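Local coordinates for protein 2-polyprenyl-6-methoxyphenol hydroxylase-like FAD-dependent oxidoreductase (Streptomyces sp. NRRL 11266, PDB 6UI5) that binds flavin-adenine dinucleotide and is probably an FAD-dependent oxidoreductase with a Rossmann-type nucleotide-binding domain, at residues A[43-53]-A[293-302]. Numbering follows the deposited sequence.
Sequences AMAINAGTLEM and NGQGLGTAIG. With FAD (flavin-adenine dinucleotide), chain C.
Asn47 works in two directions at once: its amide caps its own helix through OD1 and reaches through ND2 to the backbone of Asn293. ND2 gives a hydrogen bond to Asn293 O (3.2 Å), coming in tilted from that carbonyl's plane, and also bonds Asn381 OD1. OD1 turns back to take Thr50 N almost in line with its C=O bond (173°) and Thr50 OG1 from above the carbonyl plane. With CG tucked between backbone N and C (chi1 65°), the amide lies at the N-terminus of helix 48-55 as its N-cap, and bonds at both OD1 and ND2 fix its rotation.

The helices at 48-53 and 295-302 run in nearly the same direction, 30° apart; their axes pass 8.9 Å from each other, with Gly298 and Gly302 on the face that meets Thr50 and Met53. Thr50 OG1 rests against Gly298 CA at 3.0 Å, a close approach that the missing side chain of Gly298 allows. One turn on, Met53, bent at its last torsion, lays SD against Gly302 CA (3.4 Å) and CE near Gly298 O. At the other end Ile46 CD1 meets Leu297 CD2 at 3.5 Å, the two side chains crossing at a slant.

Leu297 CB lies 3.1 Å from FAD O2, Gly294 CA also approaches that oxygen, and Ala43 CB packs on FAD C2 (3.6 Å). The N-terminal end of helix 295-316, entered through Gly294, thus faces the flavin's pyrimidine edge and could favour negative charge there, as in related flavoproteins, where a helix N-terminus points at the N1-C2=O2 side of the flavin, within the FAD-binding domain.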
loop_
_atom_site.group_PDB
_atom_site.type_symbol
_atom_site.label_atom_id
_atom_site.label_comp_id
_atom_site.label_asym_id
_atom_site.label_seq_id
_atom_site.Cartn_x
_atom_site.Cartn_y
_atom_site.Cartn_z
ATOM N N ALA A 43 10.469 -14.100 22.871
ATOM C CA ALA A 43 9.101 -13.725 22.513
ATOM C C ALA A 43 8.204 -13.621 23.741
ATOM O O ALA A 43 8.192 -14.505 24.605
ATOM C CB ALA A 43 8.496 -14.738 21.537
ATOM N N MET A 44 7.425 -12.541 23.795
ATOM C CA MET A 44 6.493 -12.319 24.888
ATOM C C MET A 44 5.035 -12.473 24.482
ATOM O O MET A 44 4.148 -12.267 25.315
ATOM C CB MET A 44 6.706 -10.927 25.482
ATOM C CG MET A 44 8.093 -10.713 26.059
ATOM S SD MET A 44 8.110 -9.281 27.159
ATOM C CE MET A 44 7.043 -8.166 26.222
ATOM N N ALA A 45 4.756 -12.848 23.239
ATOM C CA ALA A 45 3.406 -12.733 22.710
ATOM C C ALA A 45 3.097 -13.920 21.813
ATOM O O ALA A 45 3.980 -14.551 21.229
ATOM C CB ALA A 45 3.209 -11.433 21.913
ATOM N N ILE A 46 1.808 -14.191 21.706
ATOM C CA ILE A 46 1.259 -15.258 20.883
ATOM C C ILE A 46 0.015 -14.668 20.256
ATOM O O ILE A 46 -0.850 -14.156 20.982
ATOM C CB ILE A 46 0.906 -16.494 21.723
ATOM C CG1 ILE A 46 2.167 -17.117 22.306
ATOM C CG2 ILE A 46 0.106 -17.479 20.919
ATOM C CD1 ILE A 46 2.769 -18.175 21.450
ATOM N N ASN A 47 -0.066 -14.684 18.925
ATOM C CA ASN A 47 -1.211 -14.047 18.268
ATOM C C ASN A 47 -2.377 -15.028 18.095
ATOM O O ASN A 47 -2.291 -16.214 18.444
ATOM C CB ASN A 47 -0.803 -13.443 16.927
ATOM C CG ASN A 47 -0.360 -14.484 15.915
ATOM O OD1 ASN A 47 -0.706 -15.683 16.000
ATOM N ND2 ASN A 47 0.412 -14.030 14.932
ATOM N N ALA A 48 -3.483 -14.531 17.513
ATOM C CA ALA A 48 -4.718 -15.323 17.472
ATOM C C ALA A 48 -4.580 -16.572 16.605
ATOM O O ALA A 48 -5.114 -17.633 16.947
ATOM C CB ALA A 48 -5.873 -14.469 16.981
ATOM N N GLY A 49 -3.859 -16.478 15.487
ATOM C CA GLY A 49 -3.693 -17.652 14.641
ATOM C C GLY A 49 -2.862 -18.738 15.301
ATOM O O GLY A 49 -3.126 -19.937 15.122
ATOM N N THR A 50 -1.831 -18.331 16.067
ATOM C CA THR A 50 -1.012 -19.288 16.795
ATOM C C THR A 50 -1.808 -19.921 17.917
ATOM O O THR A 50 -1.684 -21.125 18.176
ATOM C CB THR A 50 0.229 -18.595 17.353
ATOM O OG1 THR A 50 0.997 -18.062 16.272
ATOM C CG2 THR A 50 1.060 -19.573 18.158
ATOM N N LEU A 51 -2.640 -19.128 18.590
ATOM C CA LEU A 51 -3.519 -19.696 19.608
ATOM C C LEU A 51 -4.439 -20.779 19.033
ATOM O O LEU A 51 -4.527 -21.870 19.607
ATOM C CB LEU A 51 -4.314 -18.588 20.290
ATOM C CG LEU A 51 -3.465 -17.876 21.351
ATOM C CD1 LEU A 51 -4.041 -16.498 21.754
ATOM C CD2 LEU A 51 -3.296 -18.787 22.545
ATOM N N GLU A 52 -5.107 -20.525 17.884
ATOM C CA GLU A 52 -6.013 -21.548 17.326
ATOM C C GLU A 52 -5.267 -22.845 17.014
ATOM O O GLU A 52 -5.744 -23.936 17.339
ATOM C CB GLU A 52 -6.765 -21.067 16.057
ATOM C CG GLU A 52 -7.206 -19.590 15.977
ATOM C CD GLU A 52 -7.909 -19.193 14.625
ATOM O OE1 GLU A 52 -8.936 -18.478 14.706
ATOM O OE2 GLU A 52 -7.461 -19.590 13.504
ATOM N N MET A 53 -4.085 -22.744 16.390
ATOM C CA MET A 53 -3.313 -23.947 16.077
ATOM C C MET A 53 -2.881 -24.700 17.325
ATOM O O MET A 53 -2.760 -25.929 17.286
ATOM C CB MET A 53 -2.071 -23.594 15.268
ATOM C CG MET A 53 -2.389 -23.175 13.871
ATOM S SD MET A 53 -0.882 -22.966 12.953
ATOM C CE MET A 53 -0.588 -21.202 13.204
ATOM N N ASN A 293 4.136 -8.568 15.366
ATOM C CA ASN A 293 2.813 -9.185 15.513
ATOM C C ASN A 293 2.880 -10.649 15.907
ATOM O O ASN A 293 1.852 -11.324 15.923
ATOM C CB ASN A 293 2.002 -9.058 14.224
ATOM C CG ASN A 293 2.085 -7.673 13.629
ATOM O OD1 ASN A 293 2.792 -7.452 12.654
ATOM N ND2 ASN A 293 1.362 -6.728 14.218
ATOM N N GLY A 294 4.062 -11.164 16.217
ATOM C CA GLY A 294 4.209 -12.578 16.504
ATOM C C GLY A 294 4.253 -13.445 15.270
ATOM O O GLY A 294 3.974 -14.647 15.353
ATOM N N GLN A 295 4.603 -12.868 14.116
ATOM C CA GLN A 295 4.519 -13.639 12.879
ATOM C C GLN A 295 5.580 -14.723 12.793
ATOM O O GLN A 295 5.316 -15.785 12.220
ATOM C CB GLN A 295 4.621 -12.707 11.681
ATOM C CG GLN A 295 3.449 -11.752 11.578
ATOM C CD GLN A 295 3.542 -10.926 10.348
ATOM O OE1 GLN A 295 3.832 -11.442 9.257
ATOM N NE2 GLN A 295 3.357 -9.620 10.507
ATOM N N GLY A 296 6.789 -14.472 13.317
ATOM C CA GLY A 296 7.814 -15.507 13.300
ATOM C C GLY A 296 7.343 -16.771 13.991
ATOM O O GLY A 296 7.536 -17.882 13.490
ATOM N N LEU A 297 6.682 -16.609 15.140
ATOM C CA LEU A 297 6.162 -17.744 15.877
ATOM C C LEU A 297 4.956 -18.350 15.170
ATOM O O LEU A 297 4.854 -19.577 15.045
ATOM C CB LEU A 297 5.799 -17.271 17.278
ATOM C CG LEU A 297 5.624 -18.259 18.404
ATOM C CD1 LEU A 297 6.730 -19.252 18.302
ATOM C CD2 LEU A 297 5.736 -17.459 19.673
ATOM N N GLY A 298 4.041 -17.499 14.685
ATOM C CA GLY A 298 2.873 -18.000 13.971
ATOM C C GLY A 298 3.232 -18.850 12.768
ATOM O O GLY A 298 2.739 -19.972 12.613
ATOM N N THR A 299 4.090 -18.322 11.892
ATOM C CA THR A 299 4.502 -19.086 10.723
ATOM C C THR A 299 5.263 -20.344 11.132
ATOM O O THR A 299 5.091 -21.410 10.527
ATOM C CB THR A 299 5.331 -18.204 9.785
ATOM O OG1 THR A 299 6.432 -17.646 10.498
ATOM C CG2 THR A 299 4.492 -17.037 9.273
ATOM N N ALA A 300 6.078 -20.254 12.182
ATOM C CA ALA A 300 6.832 -21.422 12.622
ATOM C C ALA A 300 5.892 -22.551 13.024
ATOM O O ALA A 300 6.019 -23.684 12.553
ATOM C CB ALA A 300 7.753 -21.050 13.792
ATOM N N ILE A 301 4.953 -22.261 13.924
ATOM C CA ILE A 301 3.991 -23.271 14.331
ATOM C C ILE A 301 3.117 -23.666 13.140
ATOM O O ILE A 301 2.877 -24.855 12.896
ATOM C CB ILE A 301 3.168 -22.740 15.516
ATOM C CG1 ILE A 301 4.083 -22.469 16.712
ATOM C CG2 ILE A 301 2.128 -23.737 15.908
ATOM C CD1 ILE A 301 4.436 -23.724 17.451
ATOM N N GLY A 302 2.678 -22.671 12.357
ATOM C CA GLY A 302 1.933 -22.940 11.126
ATOM C C GLY A 302 2.653 -23.892 10.198
ATOM O O GLY A 302 2.041 -24.799 9.641
HETATM P PA FAD C . 14.937 -21.289 16.380
HETATM O O1A FAD C . 14.101 -20.621 17.449
HETATM O O2A FAD C . 16.080 -20.358 16.012
HETATM O O5B FAD C . 15.380 -22.819 16.838
HETATM C C5B FAD C . 16.320 -23.546 16.061
HETATM C C4B FAD C . 16.983 -24.625 16.977
HETATM O O4B FAD C . 17.761 -25.451 16.321
HETATM C C3B FAD C . 17.908 -23.940 18.010
HETATM O O3B FAD C . 17.756 -24.569 19.207
HETATM C C2B FAD C . 19.326 -24.170 17.451
HETATM O O2B FAD C . 20.290 -23.981 18.566
HETATM C C1B FAD C . 19.238 -25.410 17.054
HETATM N N9A FAD C . 20.173 -25.826 16.027
HETATM C C8A FAD C . 20.659 -25.073 15.015
HETATM N N7A FAD C . 21.440 -25.863 14.248
HETATM C C5A FAD C . 21.415 -27.110 14.777
HETATM C C6A FAD C . 22.022 -28.303 14.404
HETATM N N6A FAD C . 22.916 -28.800 13.369
HETATM N N1A FAD C . 21.835 -29.414 15.122
HETATM C C2A FAD C . 21.041 -29.390 16.215
HETATM N N3A FAD C . 20.433 -28.222 16.573
HETATM C C4A FAD C . 20.620 -27.088 15.862
HETATM N N1 FAD C . 8.989 -14.252 17.891
HETATM C C2 FAD C . 7.631 -13.730 18.221
HETATM O O2 FAD C . 6.652 -14.368 18.012
HETATM N N3 FAD C . 7.513 -12.374 18.831
HETATM C C4 FAD C . 8.725 -11.596 19.092
HETATM O O4 FAD C . 8.665 -10.517 19.578
HETATM C C4X FAD C . 10.082 -12.155 18.744
HETATM N N5 FAD C . 11.238 -11.334 19.021
HETATM C C5X FAD C . 12.585 -11.851 18.676
HETATM C C6 FAD C . 13.695 -11.046 18.943
HETATM C C7 FAD C . 14.971 -11.507 18.638
HETATM C C7M FAD C . 15.967 -10.426 19.034
HETATM C C8 FAD C . 15.169 -12.773 18.067
HETATM C C8M FAD C . 16.613 -13.197 17.769
HETATM C C9 FAD C . 14.053 -13.586 17.795
HETATM C C9A FAD C . 12.746 -13.133 18.092
HETATM N N10 FAD C . 11.535 -13.988 17.796
HETATM C C10 FAD C . 10.213 -13.474 18.145
HETATM C "C1'" FAD C . 11.736 -15.334 17.223
HETATM C "C2'" FAD C . 11.053 -15.706 15.896
HETATM O "O2'" FAD C . 9.733 -16.065 16.077
HETATM C "C3'" FAD C . 11.690 -16.966 15.313
HETATM O "O3'" FAD C . 11.225 -17.084 14.006
HETATM C "C4'" FAD C . 11.329 -18.289 16.020
HETATM O "O4'" FAD C . 11.687 -18.337 17.372
HETATM C "C5'" FAD C . 12.170 -19.334 15.276
HETATM O "O5'" FAD C . 11.680 -20.627 15.499
HETATM P P FAD C . 12.486 -21.938 14.898
HETATM O O1P FAD C . 12.171 -23.139 15.759
HETATM O O2P FAD C . 12.241 -22.199 13.424
HETATM O O3P FAD C . 14.083 -21.523 14.983
#